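Local coordinates for centrosome-associated zinc finger protein CP190 (PDB 6ER1) that organises chromatin domains and their boundaries as a partner recruited by insulator DNA-binding proteins, and homodimerizes through its N-terminal BTB domain, at residues A[36-48]-A[73-87]. Numbering follows the deposited sequence. Where two conformers were deposited one is given.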
loop_
_atom_site.group_PDB
_atom_site.type_symbol
_atom_site.label_atom_id
_atom_site.label_comp_id
_atom_site.label_asym_id
_atom_site.label_seq_id
_atom_site.Cartn_x
_atom_site.Cartn_y
_atom_site.Cartn_z
ATOM N N ASP A 36 5.220 6.119 -7.024
ATOM C CA ASP A 36 4.645 7.413 -7.374
ATOM C C ASP A 36 5.361 8.573 -6.763
ATOM O O ASP A 36 4.895 9.708 -6.862
ATOM C CB ASP A 36 3.154 7.445 -7.015
ATOM C CG ASP A 36 2.894 7.126 -5.575
ATOM O OD1 ASP A 36 3.829 7.048 -4.760
ATOM O OD2 ASP A 36 1.724 6.939 -5.232
ATOM N N LEU A 37 6.546 8.302 -6.221
ATOM C CA LEU A 37 7.383 9.331 -5.613
ATOM C C LEU A 37 8.843 8.929 -5.817
ATOM O O LEU A 37 9.239 7.807 -5.450
ATOM C CB LEU A 37 7.072 9.474 -4.142
ATOM C CG LEU A 37 7.913 10.451 -3.329
ATOM C CD1 LEU A 37 7.954 11.853 -3.905
ATOM C CD2 LEU A 37 7.428 10.482 -1.892
ATOM N N THR A 38 9.648 9.827 -6.406
ATOM C CA THR A 38 11.047 9.591 -6.655
ATOM C C THR A 38 11.831 10.539 -5.775
ATOM O O THR A 38 11.661 11.767 -5.879
ATOM C CB THR A 38 11.396 9.788 -8.136
ATOM O OG1 THR A 38 10.620 8.875 -8.932
ATOM C CG2 THR A 38 12.876 9.557 -8.423
ATOM N N LEU A 39 12.671 9.967 -4.904
ATOM C CA LEU A 39 13.531 10.741 -4.011
ATOM C C LEU A 39 14.898 10.861 -4.640
ATOM O O LEU A 39 15.471 9.864 -5.081
ATOM C CB LEU A 39 13.684 10.044 -2.667
ATOM C CG LEU A 39 12.386 9.554 -2.031
ATOM C CD1 LEU A 39 12.669 8.824 -0.755
ATOM C CD2 LEU A 39 11.427 10.698 -1.785
ATOM N N GLN A 40 15.433 12.071 -4.699
ATOM C CA GLN A 40 16.745 12.310 -5.289
ATOM C C GLN A 40 17.751 12.834 -4.276
ATOM O O GLN A 40 17.472 13.849 -3.601
ATOM C CB GLN A 40 16.629 13.235 -6.497
ATOM C CG GLN A 40 17.973 13.401 -7.217
ATOM C CD GLN A 40 17.829 13.984 -8.587
ATOM O OE1 GLN A 40 16.995 13.548 -9.371
ATOM N NE2 GLN A 40 18.654 14.979 -8.894
ATOM N N PHE A 41 18.914 12.165 -4.231
ATOM C CA PHE A 41 20.003 12.501 -3.329
ATOM C C PHE A 41 21.013 13.468 -3.959
ATOM O O PHE A 41 20.973 13.721 -5.171
ATOM C CB PHE A 41 20.611 11.211 -2.776
ATOM C CG PHE A 41 19.614 10.349 -2.077
ATOM C CD1 PHE A 41 19.057 10.766 -0.890
ATOM C CD2 PHE A 41 19.244 9.131 -2.594
ATOM C CE1 PHE A 41 18.132 9.973 -0.228
ATOM C CE2 PHE A 41 18.350 8.325 -1.945
ATOM C CZ PHE A 41 17.771 8.743 -0.750
ATOM N N ARG A 42 21.909 14.005 -3.139
ATOM C CA ARG A 42 22.877 15.021 -3.586
ATOM C C ARG A 42 23.795 14.487 -4.680
ATOM O O ARG A 42 24.203 15.246 -5.582
ATOM C CB ARG A 42 23.712 15.559 -2.413
ATOM C CG ARG A 42 22.938 16.448 -1.445
ATOM C CD ARG A 42 23.868 17.118 -0.423
ATOM N NE ARG A 42 24.641 18.202 -1.024
ATOM C CZ ARG A 42 25.501 18.973 -0.354
ATOM N NH1 ARG A 42 26.168 19.921 -0.992
ATOM N NH2 ARG A 42 25.703 18.812 0.952
ATOM N N ASP A 43 24.093 13.179 -4.616
ATOM C CA ASP A 43 24.930 12.505 -5.633
ATOM C C ASP A 43 24.160 12.151 -6.952
ATOM O O ASP A 43 24.719 11.508 -7.857
ATOM C CB ASP A 43 25.624 11.256 -4.987
ATOM C CG ASP A 43 24.644 10.142 -4.555
ATOM O OD1 ASP A 43 23.436 10.274 -4.817
ATOM O OD2 ASP A 43 25.152 9.116 -3.996
ATOM N N ASN A 44 22.895 12.577 -7.031
ATOM C CA ASN A 44 21.957 12.400 -8.169
ATOM C C ASN A 44 21.346 11.005 -8.237
ATOM O O ASN A 44 20.538 10.734 -9.132
ATOM C CB ASN A 44 22.517 12.844 -9.537
ATOM C CG ASN A 44 22.992 14.288 -9.541
ATOM O OD1 ASN A 44 22.344 15.186 -8.990
ATOM N ND2 ASN A 44 24.136 14.520 -10.162
ATOM N N SER A 45 21.659 10.134 -7.271
ATOM C CA SER A 45 21.028 8.815 -7.211
ATOM C C SER A 45 19.576 8.978 -6.735
ATOM O O SER A 45 19.194 10.011 -6.169
ATOM C CB SER A 45 21.789 7.850 -6.306
ATOM O OG SER A 45 21.752 8.249 -4.963
ATOM N N GLN A 46 18.757 7.990 -7.049
ATOM C CA GLN A 46 17.338 8.054 -6.790
ATOM C C GLN A 46 16.841 6.808 -6.115
ATOM O O GLN A 46 17.328 5.708 -6.354
ATOM C CB GLN A 46 16.590 8.270 -8.100
ATOM C CG GLN A 46 16.881 9.596 -8.768
ATOM C CD GLN A 46 16.105 9.818 -10.040
ATOM O OE1 GLN A 46 15.695 8.868 -10.719
ATOM N NE2 GLN A 46 15.923 11.072 -10.393
ATOM N N LEU A 47 15.789 7.001 -5.324
ATOM C CA LEU A 47 15.073 5.905 -4.675
ATOM C C LEU A 47 13.581 6.111 -4.967
ATOM O O LEU A 47 13.006 7.146 -4.597
ATOM C CB LEU A 47 15.314 5.928 -3.172
ATOM C CG LEU A 47 14.644 4.857 -2.319
ATOM C CD1 LEU A 47 15.026 3.461 -2.775
ATOM C CD2 LEU A 47 14.902 5.042 -0.847
ATOM N N LYS A 48 12.962 5.135 -5.623
ATOM C CA LYS A 48 11.530 5.205 -5.970
ATOM C C LYS A 48 10.691 4.472 -4.949
ATOM O O LYS A 48 11.002 3.331 -4.606
ATOM C CB LYS A 48 11.286 4.636 -7.354
ATOM C CG LYS A 48 11.977 5.483 -8.406
ATOM C CD LYS A 48 11.804 5.049 -9.835
ATOM C CE LYS A 48 12.484 6.091 -10.736
ATOM N NZ LYS A 48 12.355 5.808 -12.190
ATOM N N ASP A 73 10.628 15.354 -12.277
ATOM C CA ASP A 73 9.765 14.403 -11.602
ATOM C C ASP A 73 10.370 13.749 -10.344
ATOM O O ASP A 73 9.880 12.714 -9.899
ATOM C CB ASP A 73 9.307 13.335 -12.607
ATOM C CG ASP A 73 7.958 12.770 -12.284
ATOM O OD1 ASP A 73 6.957 13.497 -12.444
ATOM O OD2 ASP A 73 7.900 11.582 -11.899
ATOM N N ALA A 74 11.396 14.365 -9.756
ATOM C CA ALA A 74 12.037 13.827 -8.552
ATOM C C ALA A 74 12.088 14.908 -7.502
ATOM O O ALA A 74 12.393 16.061 -7.795
ATOM C CB ALA A 74 13.447 13.340 -8.840
ATOM N N LEU A 75 11.817 14.495 -6.271
ATOM C CA LEU A 75 11.865 15.372 -5.133
ATOM C C LEU A 75 13.309 15.459 -4.601
ATOM O O LEU A 75 13.928 14.441 -4.246
ATOM C CB LEU A 75 10.924 14.838 -4.066
ATOM C CG LEU A 75 10.742 15.678 -2.812
ATOM C CD1 LEU A 75 10.196 17.052 -3.159
ATOM C CD2 LEU A 75 9.770 14.940 -1.924
ATOM N N ILE A 76 13.823 16.675 -4.489
ATOM C CA ILE A 76 15.216 16.886 -4.058
ATOM C C ILE A 76 15.277 16.833 -2.524
ATOM O O ILE A 76 14.713 17.693 -1.808
ATOM C CB ILE A 76 15.748 18.233 -4.536
ATOM C CG1 ILE A 76 15.687 18.312 -6.065
ATOM C CG2 ILE A 76 17.138 18.468 -3.997
ATOM C CD1 ILE A 76 16.381 17.169 -6.785
ATOM N N MET A 77 15.919 15.805 -2.009
ATOM C CA MET A 77 15.998 15.617 -0.571
ATOM C C MET A 77 16.858 16.702 0.087
ATOM O O MET A 77 17.863 17.116 -0.480
ATOM C CB MET A 77 16.616 14.256 -0.254
ATOM C CG MET A 77 15.704 13.088 -0.626
ATOM S SD MET A 77 14.105 13.040 0.196
ATOM C CE MET A 77 13.037 13.961 -0.887
ATOM N N PRO A 78 16.476 17.159 1.276
ATOM C CA PRO A 78 17.311 18.096 2.006
ATOM C C PRO A 78 18.687 17.550 2.391
ATOM O O PRO A 78 18.904 16.338 2.446
ATOM C CB PRO A 78 16.492 18.435 3.244
ATOM C CG PRO A 78 15.244 17.670 3.170
ATOM C CD PRO A 78 15.247 16.794 1.996
ATOM N N ASN A 79 19.619 18.461 2.651
ATOM C CA ASN A 79 21.000 18.075 2.984
ATOM C C ASN A 79 21.110 17.175 4.197
ATOM O O ASN A 79 21.965 16.281 4.220
ATOM C CB ASN A 79 21.843 19.314 3.197
ATOM C CG ASN A 79 22.043 20.091 1.926
ATOM O OD1 ASN A 79 21.948 19.553 0.824
ATOM N ND2 ASN A 79 22.340 21.370 2.073
ATOM N N GLU A 80 20.202 17.348 5.159
ATOM C CA GLU A 80 20.234 16.530 6.376
ATOM C C GLU A 80 19.524 15.197 6.240
ATOM O O GLU A 80 19.468 14.459 7.229
ATOM C CB GLU A 80 19.629 17.266 7.598
ATOM C CG GLU A 80 18.091 17.443 7.642
ATOM C CD GLU A 80 17.630 18.700 6.948
ATOM O OE1 GLU A 80 18.357 19.187 6.031
ATOM O OE2 GLU A 80 16.536 19.170 7.305
ATOM N N PHE A 81 19.002 14.874 5.046
ATOM C CA PHE A 81 18.141 13.712 4.881
ATOM C C PHE A 81 18.555 12.979 3.616
ATOM O O PHE A 81 17.890 12.995 2.585
ATOM C CB PHE A 81 16.673 14.201 4.828
ATOM C CG PHE A 81 15.632 13.140 5.025
ATOM C CD1 PHE A 81 15.535 12.453 6.210
ATOM C CD2 PHE A 81 14.675 12.902 4.039
ATOM C CE1 PHE A 81 14.516 11.535 6.434
ATOM C CE2 PHE A 81 13.651 11.991 4.265
ATOM C CZ PHE A 81 13.583 11.287 5.451
ATOM N N GLN A 82 19.760 12.396 3.687
ATOM C CA GLN A 82 20.371 11.692 2.549
ATOM C C GLN A 82 20.313 10.201 2.727
ATOM O O GLN A 82 19.666 9.666 3.662
ATOM C CB GLN A 82 21.813 12.219 2.362
ATOM C CG GLN A 82 21.793 13.684 2.008
ATOM C CD GLN A 82 21.296 13.935 0.581
ATOM O OE1 GLN A 82 21.826 13.345 -0.390
ATOM N NE2 GLN A 82 20.347 14.850 0.420
ATOM N N ALA A 83 20.897 9.456 1.797
ATOM C CA ALA A 83 20.648 8.001 1.720
ATOM C C ALA A 83 21.057 7.255 2.979
ATOM O O ALA A 83 20.491 6.234 3.303
ATOM C CB ALA A 83 21.300 7.388 0.481
ATOM N N ASP A 84 22.108 7.755 3.685
ATOM C CA ASP A 84 22.510 7.068 4.909
ATOM C C ASP A 84 21.404 6.827 5.965
ATOM O O ASP A 84 21.426 5.853 6.678
ATOM C CB ASP A 84 23.740 7.730 5.599
ATOM C CG ASP A 84 23.533 9.165 6.008
ATOM O OD1 ASP A 84 22.560 9.823 5.538
ATOM O OD2 ASP A 84 24.333 9.639 6.841
ATOM N N VAL A 85 20.483 7.781 6.051
ATOM C CA VAL A 85 19.314 7.629 6.932
ATOM C C VAL A 85 18.051 7.230 6.153
ATOM O O VAL A 85 17.270 6.405 6.683
ATOM C CB VAL A 85 19.057 8.863 7.832
ATOM C CG1 VAL A 85 20.250 9.101 8.752
ATOM C CG2 VAL A 85 18.718 10.106 7.023
ATOM N N VAL A 86 17.919 7.725 4.932
ATOM C CA VAL A 86 16.671 7.492 4.169
ATOM C C VAL A 86 16.532 6.055 3.790
ATOM O O VAL A 86 15.445 5.428 3.900
ATOM C CB VAL A 86 16.512 8.412 2.973
ATOM C CG1 VAL A 86 15.343 8.006 2.078
ATOM C CG2 VAL A 86 16.439 9.871 3.419
ATOM N N VAL A 87 17.605 5.426 3.307
ATOM C CA VAL A 87 17.482 4.039 2.858
ATOM C C VAL A 87 17.100 3.057 3.969
ATOM O O VAL A 87 16.085 2.330 3.794
ATOM C CB VAL A 87 18.755 3.583 2.075
ATOM C CG1 VAL A 87 18.742 2.085 1.862
ATOM C CG2 VAL A 87 18.800 4.339 0.755
HETATM O O HOH W 1 8.371 12.073 -7.715
HETATM O O HOH W 2 19.259 15.690 -2.353
HETATM O O HOH W 3 24.074 12.013 -1.703
#
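With CG of F41 anti to its carbonyl carbon (chi1 -57°) and the Q82 chain bent at chi2, the side chains of F41 and Q82 pass each other running opposite ways, ring and amide planes 81° apart. The ring lies against the first turn of helix 83-95: A83 CB stands over the centre of one face in a CH-pi contact, 3.9 Å from the centroid, while V86 CG1 meets the edge at CZ, 3.8 Å away. Q82, the N-cap residue, sends OE1 back to R42 N in a 2.8 Å, nearly straight hydrogen bond (173°), and its NE2 donates to P78 O from above the carbonyl plane, 2.9 Å away. A lysine in its place has no amide oxygen, and R42 N would probably lose its partner in the protein, leaving the 41-44 turn freer to shift against the start of the helix. Water 2 extends the link, donating to Q40 O and M77 O and accepting from Q82 NE2. Strands 37-40 and 74-76 run parallel, joined by L75 N to T38 O, Q40 N to L75 O and M77 N to Q40 O. On one face of the sheet, M77 CE packs on L39 CD2 at 3.7 Å, and V86 CG1 reaches L39 CD1; F61 of helix 60-67 also covers L39. The other face carries Q40, lying alongside I76, with OE1 held by Q46 NE2 at 2.9 Å. Hairpin 37-40/46-49, the helices after it, the parallel return of strand 74-76 and helix 83-95 against L39 and F41 belong to the BTB/POZ fold.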